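Local coordinates for protein 6-phospho-beta-glucosidase (Thermotoga maritima, PDB 1UP7) that hydrolyses cellobiose 6'-phosphate to glucose 6-phosphate and glucose, using NAD(+) and a manganese ion as cofactors, at residues Arg89-Asp92 against Glu93-Leu97; Phe112-Ala115 against Leu116-Phe119; Ala399-Leu402 against Leu403-Ile406. One frame throughout, in Å; residues are numbered along the deposited sequence.

Each contact is a local one, about two turns long, on or running on from one of three helices that lean on one another; they come in the order 1, 2, 3 along the chain. Contact 1 lies on helix 85-94 and the residues that follow it, contact 2 in the next helix, 109-131, their centres about 13 Å apart; both fall in the N-terminal family 4 range, whose core is a Rossmann-like parallel sheet. Contact 3, on helix 396-409 near the C-terminus, has its centre about 12 Å from that of contact 1 and about 15 Å from that of contact 2. Asp92 ties contact 1 to Ser113 and Arg117, while Ile95, Phe112 and Ser113 pack on contact 3. Both other helices thus back the phosphate-binding contact 1.

Contact 1 of 3, residues Arg89-Asp92 against Glu93-Leu97; sequences REND and EGIPL. With G6P (6-O-phosphono-alpha-D-glucopyranose), chain J.
Arg89 and Glu93, one turn apart on helix 85-94, form a salt bridge: Arg89 NE donates to Glu93 OE2 over 3.0 Å, nearly straight at 163°. The oxygen lies close to the guanidinium plane, at its edge, while the N-H comes from above the carboxylate plane, the two groups being turned 75° apart. The arginine chain is stretched out from CG to NE (chi1 -165°), which brings its terminal nitrogens to the phosphate of the bound glucose 6-phosphate. There two more bonds form, Arg89 NH1 to O3P of glucose 6-phosphate at 2.6 Å and Arg89 NH2 to O2P of the same phosphate at 2.7 Å. The other carboxylate oxygen, Glu93 OE1, accepts from the backbone N of Ala264, and Arg263 also binds the sugar phosphate.

Backbone bonds of helical i to i+4 pattern join Glu93 N to Arg89 O at 2.9 Å, Gly94 N to Glu90 O, and Ile95 N to Asn91 O. Pro96 has no N-H to continue the series; its CD sits 3.2 Å from Asp92 O instead. Glycine suits the place of Gly94, where a CB would crowd Glu90 O.

Apolar contact is slight, Ile95 CD1 lying 3.8 Å from Asn91 CB.

A methionine in place of Arg89 would probably leave two phosphate oxygens without these donors and Glu93 OE2 without its cationic mate. Glu93 is placed as a second-shell residue and is likely to limit the guanidinium's rotation through NE while the phosphate takes both terminal nitrogens, a division consistent with specificity for phosphorylated glucosides.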
loop_
_atom_site.group_PDB
_atom_site.type_symbol
_atom_site.label_atom_id
_atom_site.label_comp_id
_atom_site.label_asym_id
_atom_site.label_seq_id
_atom_site.Cartn_x
_atom_site.Cartn_y
_atom_site.Cartn_z
ATOM N N ARG A 89 -19.688 -10.926 32.841
ATOM C CA ARG A 89 -19.830 -9.489 32.616
ATOM C C ARG A 89 -19.543 -8.729 33.928
ATOM O O ARG A 89 -18.841 -7.709 33.922
ATOM C CB ARG A 89 -21.238 -9.226 32.080
ATOM C CG ARG A 89 -21.421 -7.863 31.468
ATOM C CD ARG A 89 -22.857 -7.525 31.236
ATOM N NE ARG A 89 -23.047 -6.103 31.045
ATOM C CZ ARG A 89 -24.086 -5.578 30.408
ATOM N NH1 ARG A 89 -25.043 -6.376 29.915
ATOM N NH2 ARG A 89 -24.180 -4.261 30.276
ATOM N N GLU A 90 -20.051 -9.263 35.043
ATOM C CA GLU A 90 -19.866 -8.657 36.366
ATOM C C GLU A 90 -18.375 -8.543 36.716
ATOM O O GLU A 90 -17.904 -7.485 37.157
ATOM C CB GLU A 90 -20.602 -9.475 37.430
ATOM C CG GLU A 90 -20.846 -8.702 38.706
ATOM C CD GLU A 90 -21.449 -9.531 39.830
ATOM O OE1 GLU A 90 -22.136 -10.551 39.534
ATOM O OE2 GLU A 90 -21.253 -9.153 41.035
ATOM N N ASN A 91 -17.644 -9.637 36.502
ATOM C CA ASN A 91 -16.190 -9.648 36.658
ATOM C C ASN A 91 -15.522 -8.669 35.704
ATOM O O ASN A 91 -14.627 -7.932 36.125
ATOM C CB ASN A 91 -15.599 -11.061 36.429
ATOM C CG ASN A 91 -16.038 -12.093 37.488
ATOM O OD1 ASN A 91 -16.288 -11.757 38.622
ATOM N ND2 ASN A 91 -16.114 -13.363 37.087
ATOM N N ASP A 92 -15.969 -8.667 34.443
ATOM C CA ASP A 92 -15.467 -7.744 33.435
ATOM C C ASP A 92 -15.517 -6.272 33.866
ATOM O O ASP A 92 -14.528 -5.571 33.698
ATOM C CB ASP A 92 -16.234 -7.923 32.107
ATOM C CG ASP A 92 -15.936 -9.254 31.404
ATOM O OD1 ASP A 92 -14.912 -9.912 31.711
ATOM O OD2 ASP A 92 -16.688 -9.711 30.508
ATOM N N GLU A 93 -16.667 -5.841 34.391
ATOM C CA GLU A 93 -16.912 -4.457 34.778
ATOM C C GLU A 93 -16.287 -4.134 36.135
ATOM O O GLU A 93 -15.722 -3.060 36.321
ATOM C CB GLU A 93 -18.431 -4.167 34.798
ATOM C CG GLU A 93 -19.152 -4.527 33.508
ATOM C CD GLU A 93 -20.677 -4.478 33.631
ATOM O OE1 GLU A 93 -21.208 -4.751 34.733
ATOM O OE2 GLU A 93 -21.358 -4.180 32.618
ATOM N N GLY A 94 -16.370 -5.081 37.069
ATOM C CA GLY A 94 -16.005 -4.835 38.474
ATOM C C GLY A 94 -14.522 -4.856 38.816
ATOM O O GLY A 94 -14.038 -4.013 39.586
ATOM N N ILE A 95 -13.794 -5.809 38.229
ATOM C CA ILE A 95 -12.383 -6.031 38.523
ATOM C C ILE A 95 -11.434 -4.849 38.210
ATOM O O ILE A 95 -10.592 -4.561 39.058
ATOM C CB ILE A 95 -11.900 -7.404 37.863
ATOM C CG1 ILE A 95 -12.340 -8.605 38.712
ATOM C CG2 ILE A 95 -10.395 -7.433 37.574
ATOM C CD1 ILE A 95 -12.259 -9.991 37.977
ATOM N N PRO A 96 -11.526 -4.204 37.030
ATOM C CA PRO A 96 -10.663 -3.054 36.716
ATOM C C PRO A 96 -10.831 -1.880 37.657
ATOM O O PRO A 96 -9.882 -1.112 37.823
ATOM C CB PRO A 96 -11.081 -2.658 35.287
ATOM C CG PRO A 96 -11.753 -3.867 34.711
ATOM C CD PRO A 96 -12.395 -4.554 35.887
ATOM N N LEU A 97 -12.001 -1.767 38.283
ATOM C CA LEU A 97 -12.363 -0.582 39.060
ATOM C C LEU A 97 -11.361 -0.262 40.174
ATOM O O LEU A 97 -10.917 0.863 40.290
ATOM C CB LEU A 97 -13.765 -0.759 39.617
ATOM C CG LEU A 97 -14.962 -0.181 38.850
ATOM C CD1 LEU A 97 -14.705 0.203 37.406
ATOM C CD2 LEU A 97 -16.232 -1.007 39.007
HETATM C C1 G6P J . -25.658 -0.760 23.255
HETATM C C2 G6P J . -24.447 -1.407 22.529
HETATM C C3 G6P J . -24.498 -2.926 22.691
HETATM C C4 G6P J . -24.412 -3.226 24.179
HETATM C C5 G6P J . -25.655 -2.624 24.862
HETATM C C6 G6P J . -25.599 -2.854 26.366
HETATM O O1 G6P J . -25.678 0.679 23.218
HETATM O O2 G6P J . -24.387 -1.104 21.136
HETATM O O3 G6P J . -23.474 -3.602 21.952
HETATM O O4 G6P J . -24.257 -4.627 24.404
HETATM O O5 G6P J . -25.753 -1.195 24.631
HETATM O O6 G6P J . -26.902 -2.993 26.911
HETATM P P G6P J . -27.141 -3.815 28.275
HETATM O O1P G6P J . -28.639 -3.926 28.436
HETATM O O2P G6P J . -26.581 -3.160 29.529
HETATM O O3P G6P J . -26.526 -5.174 28.086
#

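Contact 2 of 3, residues Phe112-Ala115 against Leu116-Phe119; sequences FSAA and LRAF
The ring of Phe119 has the carbonyl oxygen of Ala115 over one face, 3.2 Å above its plane and displaced toward the rim; farther out, Phe119 CZ meets Ala115 CB at 3.7 Å. Phe150 stacks with this ring, and His146 and Tyr375 meet it edge-to-face. Against the ring of Phe112, Leu116 CD1 makes an off-centre CH-pi contact, 4.3 Å from the centroid, touching at CE2 and CZ. Phe112 chi1 of 169° puts CG beside the carbonyl carbon, bringing the ring's CE2-CZ side within reach of that methyl. The Arg117 guanidinium has Ser113 O and Ala114 CA over one face, its NH2 being 3.9 Å from Ala114 CA.

The pairs within the buried alpha-helix 109-131 are i to i+4, apart from Ala114 with Arg117, which is i to i+3. Leu116 N bonds to Phe112 O at 3.1 Å, and Phe119 N to Ala115 O at 2.9 Å with an angle of 154°; between them Arg117 N and Ala118 N bond to Ser113 O and Ala114 O. The small Ala114 and Ala115 let the guanidinium and the phenyl ring lie close to the backbone. The bent Arg117 chain (chi3 -44°) folds back over this turn, and its nitrogens are satisfied by Asp92, Pro83 O and Asn410.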
loop_
_atom_site.group_PDB
_atom_site.type_symbol
_atom_site.label_atom_id
_atom_site.label_comp_id
_atom_site.label_asym_id
_atom_site.label_seq_id
_atom_site.Cartn_x
_atom_site.Cartn_y
_atom_site.Cartn_z
ATOM N N PHE A 112 -11.358 -6.910 27.000
ATOM C CA PHE A 112 -10.221 -7.812 26.888
ATOM C C PHE A 112 -10.550 -9.175 27.524
ATOM O O PHE A 112 -10.305 -10.232 26.918
ATOM C CB PHE A 112 -9.020 -7.173 27.575
ATOM C CG PHE A 112 -7.829 -8.089 27.762
ATOM C CD1 PHE A 112 -6.905 -8.289 26.726
ATOM C CD2 PHE A 112 -7.590 -8.686 29.011
ATOM C CE1 PHE A 112 -5.797 -9.078 26.923
ATOM C CE2 PHE A 112 -6.475 -9.492 29.213
ATOM C CZ PHE A 112 -5.573 -9.692 28.173
ATOM N N SER A 113 -11.152 -9.168 28.717
ATOM C CA SER A 113 -11.460 -10.433 29.363
ATOM C C SER A 113 -12.656 -11.086 28.687
ATOM O O SER A 113 -12.680 -12.295 28.520
ATOM C CB SER A 113 -11.692 -10.273 30.879
ATOM O OG SER A 113 -12.489 -9.132 31.148
ATOM N N ALA A 114 -13.631 -10.285 28.264
ATOM C CA ALA A 114 -14.722 -10.783 27.446
ATOM C C ALA A 114 -14.217 -11.455 26.149
ATOM O O ALA A 114 -14.725 -12.517 25.762
ATOM C CB ALA A 114 -15.757 -9.674 27.168
ATOM N N ALA A 115 -13.213 -10.875 25.491
ATOM C CA ALA A 115 -12.719 -11.459 24.241
ATOM C C ALA A 115 -12.065 -12.814 24.524
ATOM O O ALA A 115 -12.251 -13.804 23.771
ATOM C CB ALA A 115 -11.716 -10.513 23.513
ATOM N N LEU A 116 -11.269 -12.860 25.584
ATOM C CA LEU A 116 -10.581 -14.110 25.938
ATOM C C LEU A 116 -11.556 -15.235 26.234
ATOM O O LEU A 116 -11.247 -16.388 25.952
ATOM C CB LEU A 116 -9.657 -13.947 27.156
ATOM C CG LEU A 116 -8.382 -13.127 26.967
ATOM C CD1 LEU A 116 -7.645 -13.049 28.299
ATOM C CD2 LEU A 116 -7.480 -13.666 25.823
ATOM N N ARG A 117 -12.702 -14.917 26.844
ATOM C CA ARG A 117 -13.739 -15.922 27.072
ATOM C C ARG A 117 -14.401 -16.318 25.761
ATOM O O ARG A 117 -14.793 -17.479 25.596
ATOM C CB ARG A 117 -14.818 -15.415 28.029
ATOM C CG ARG A 117 -14.558 -15.633 29.512
ATOM C CD ARG A 117 -15.807 -15.597 30.440
ATOM N NE ARG A 117 -16.680 -14.494 30.079
ATOM C CZ ARG A 117 -16.426 -13.226 30.386
ATOM N NH1 ARG A 117 -15.342 -12.934 31.114
ATOM N NH2 ARG A 117 -17.264 -12.263 29.984
ATOM N N ALA A 118 -14.548 -15.367 24.835
ATOM C CA ALA A 118 -15.254 -15.632 23.594
ATOM C C ALA A 118 -14.446 -16.504 22.629
ATOM O O ALA A 118 -14.995 -17.398 22.037
ATOM C CB ALA A 118 -15.670 -14.316 22.915
ATOM N N PHE A 119 -13.152 -16.224 22.482
ATOM C CA PHE A 119 -12.336 -16.827 21.425
ATOM C C PHE A 119 -12.419 -18.370 21.338
ATOM O O PHE A 119 -12.635 -18.906 20.248
ATOM C CB PHE A 119 -10.843 -16.341 21.489
ATOM C CG PHE A 119 -10.641 -14.854 21.175
ATOM C CD1 PHE A 119 -11.602 -14.126 20.452
ATOM C CD2 PHE A 119 -9.474 -14.202 21.582
ATOM C CE1 PHE A 119 -11.412 -12.763 20.150
ATOM C CE2 PHE A 119 -9.261 -12.841 21.286
ATOM C CZ PHE A 119 -10.237 -12.117 20.581
#

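Contact 3 of 3, residues Ala399-Leu402 against Leu403-Ile406; sequences AKDL and LEEI
Helix 396-409, near the C-terminus, is amphipathic at this turn: Leu402 and Ile406 meet on its buried side, while Lys400 and Glu404 meet on its more solvent-accessible side. On the apolar side Ile406 CD1 comes within 3.9 Å of Leu402 CG, the two branched chains crossing at an angle. With Ile406 CG1 beside its own N (chi1 -72°) and the chain then extended, CD1 reaches back to Leu402. Ile406 CG1 also lies 3.4 Å from Leu402 O. Branched aliphatic residues suit these places because they fill a buried surface without bringing a polar atom to it.

The polar side is held more loosely. Lys400 and Glu404 run alongside each other, pointing the same way, and Lys400 NZ reaches Glu404 OE2 only as a long salt bridge of 3.9 Å. Asp401 OD1 stands 4.3 Å from Glu404 OE1; these like charges would be expected to repel mildly, with the lysine probably offsetting part of the cost. The helix backbone is regular: Leu403 N bonds to Ala399 O at 3.0 Å with a nearly straight angle of 168°, and the next three amides repeat the pattern to Lys400, Asp401 and Leu402.

Around this turn, Leu402 packs on Ile95 and Leu101, and Ile406 on Val109 and Ser113 of helix 109-131. Leu403 touches Phe112 of that helix as well as Leu384 and Leu387 of helix 380-389. Glu405 OE1 forms a salt bridge with Lys98 and a hydrogen bond with Tyr99, and Lys400 makes a cation-pi contact with Trp231 of the second subunit, so the helix joins the N-terminal part of its own chain to helix 380-389 and to another copy of the enzyme.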
loop_
_atom_site.group_PDB
_atom_site.type_symbol
_atom_site.label_atom_id
_atom_site.label_comp_id
_atom_site.label_asym_id
_atom_site.label_seq_id
_atom_site.Cartn_x
_atom_site.Cartn_y
_atom_site.Cartn_z
ATOM N N ALA A 399 -0.306 -3.818 35.845
ATOM C CA ALA A 399 -0.641 -4.771 34.786
ATOM C C ALA A 399 -0.599 -6.237 35.239
ATOM O O ALA A 399 -1.494 -7.010 34.926
ATOM C CB ALA A 399 0.190 -4.519 33.506
ATOM N N LYS A 400 0.406 -6.601 36.017
ATOM C CA LYS A 400 0.531 -7.986 36.437
ATOM C C LYS A 400 -0.563 -8.442 37.361
ATOM O O LYS A 400 -1.134 -9.524 37.145
ATOM C CB LYS A 400 1.884 -8.231 37.103
ATOM C CG LYS A 400 2.759 -9.092 36.274
ATOM C CD LYS A 400 4.166 -9.001 36.792
ATOM C CE LYS A 400 4.810 -10.367 36.761
ATOM N NZ LYS A 400 3.764 -11.415 36.709
ATOM N N ASP A 401 -0.825 -7.665 38.407
ATOM C CA ASP A 401 -1.876 -8.035 39.349
ATOM C C ASP A 401 -3.226 -8.073 38.636
ATOM O O ASP A 401 -4.009 -8.985 38.866
ATOM C CB ASP A 401 -1.922 -7.081 40.552
ATOM C CG ASP A 401 -0.760 -7.273 41.495
ATOM O OD1 ASP A 401 -0.200 -8.376 41.537
ATOM O OD2 ASP A 401 -0.337 -6.374 42.246
ATOM N N LEU A 402 -3.478 -7.098 37.774
ATOM C CA LEU A 402 -4.747 -7.051 37.046
ATOM C C LEU A 402 -4.943 -8.328 36.197
ATOM O O LEU A 402 -6.017 -8.981 36.263
ATOM C CB LEU A 402 -4.859 -5.784 36.158
ATOM C CG LEU A 402 -6.046 -5.698 35.199
ATOM C CD1 LEU A 402 -7.344 -5.743 35.984
ATOM C CD2 LEU A 402 -5.965 -4.430 34.297
ATOM N N LEU A 403 -3.915 -8.675 35.407
ATOM C CA LEU A 403 -3.980 -9.886 34.578
ATOM C C LEU A 403 -4.252 -11.138 35.406
ATOM O O LEU A 403 -5.057 -11.971 35.019
ATOM C CB LEU A 403 -2.732 -10.082 33.690
ATOM C CG LEU A 403 -2.761 -11.321 32.726
ATOM C CD1 LEU A 403 -3.924 -11.357 31.709
ATOM C CD2 LEU A 403 -1.461 -11.531 31.980
ATOM N N GLU A 404 -3.602 -11.240 36.560
ATOM C CA GLU A 404 -3.775 -12.375 37.456
ATOM C C GLU A 404 -5.197 -12.481 37.938
ATOM O O GLU A 404 -5.739 -13.574 37.962
ATOM C CB GLU A 404 -2.843 -12.260 38.661
ATOM C CG GLU A 404 -1.714 -13.253 38.631
ATOM C CD GLU A 404 -0.362 -12.591 38.436
ATOM O OE1 GLU A 404 0.255 -12.143 39.473
ATOM O OE2 GLU A 404 0.071 -12.543 37.239
ATOM N N GLU A 405 -5.792 -11.349 38.326
ATOM C CA GLU A 405 -7.183 -11.320 38.755
ATOM C C GLU A 405 -8.117 -11.782 37.639
ATOM O O GLU A 405 -9.024 -12.602 37.860
ATOM C CB GLU A 405 -7.574 -9.926 39.189
ATOM C CG GLU A 405 -7.744 -9.816 40.685
ATOM C CD GLU A 405 -8.687 -8.695 41.066
ATOM O OE1 GLU A 405 -8.316 -7.537 40.859
ATOM O OE2 GLU A 405 -9.781 -8.980 41.567
ATOM N N ILE A 406 -7.881 -11.261 36.437
ATOM C CA ILE A 406 -8.692 -11.604 35.286
ATOM C C ILE A 406 -8.587 -13.113 34.972
ATOM O O ILE A 406 -9.606 -13.775 34.722
ATOM C CB ILE A 406 -8.264 -10.800 34.044
ATOM C CG1 ILE A 406 -8.666 -9.317 34.151
ATOM C CG2 ILE A 406 -8.802 -11.472 32.745
ATOM C CD1 ILE A 406 -7.903 -8.442 33.112
#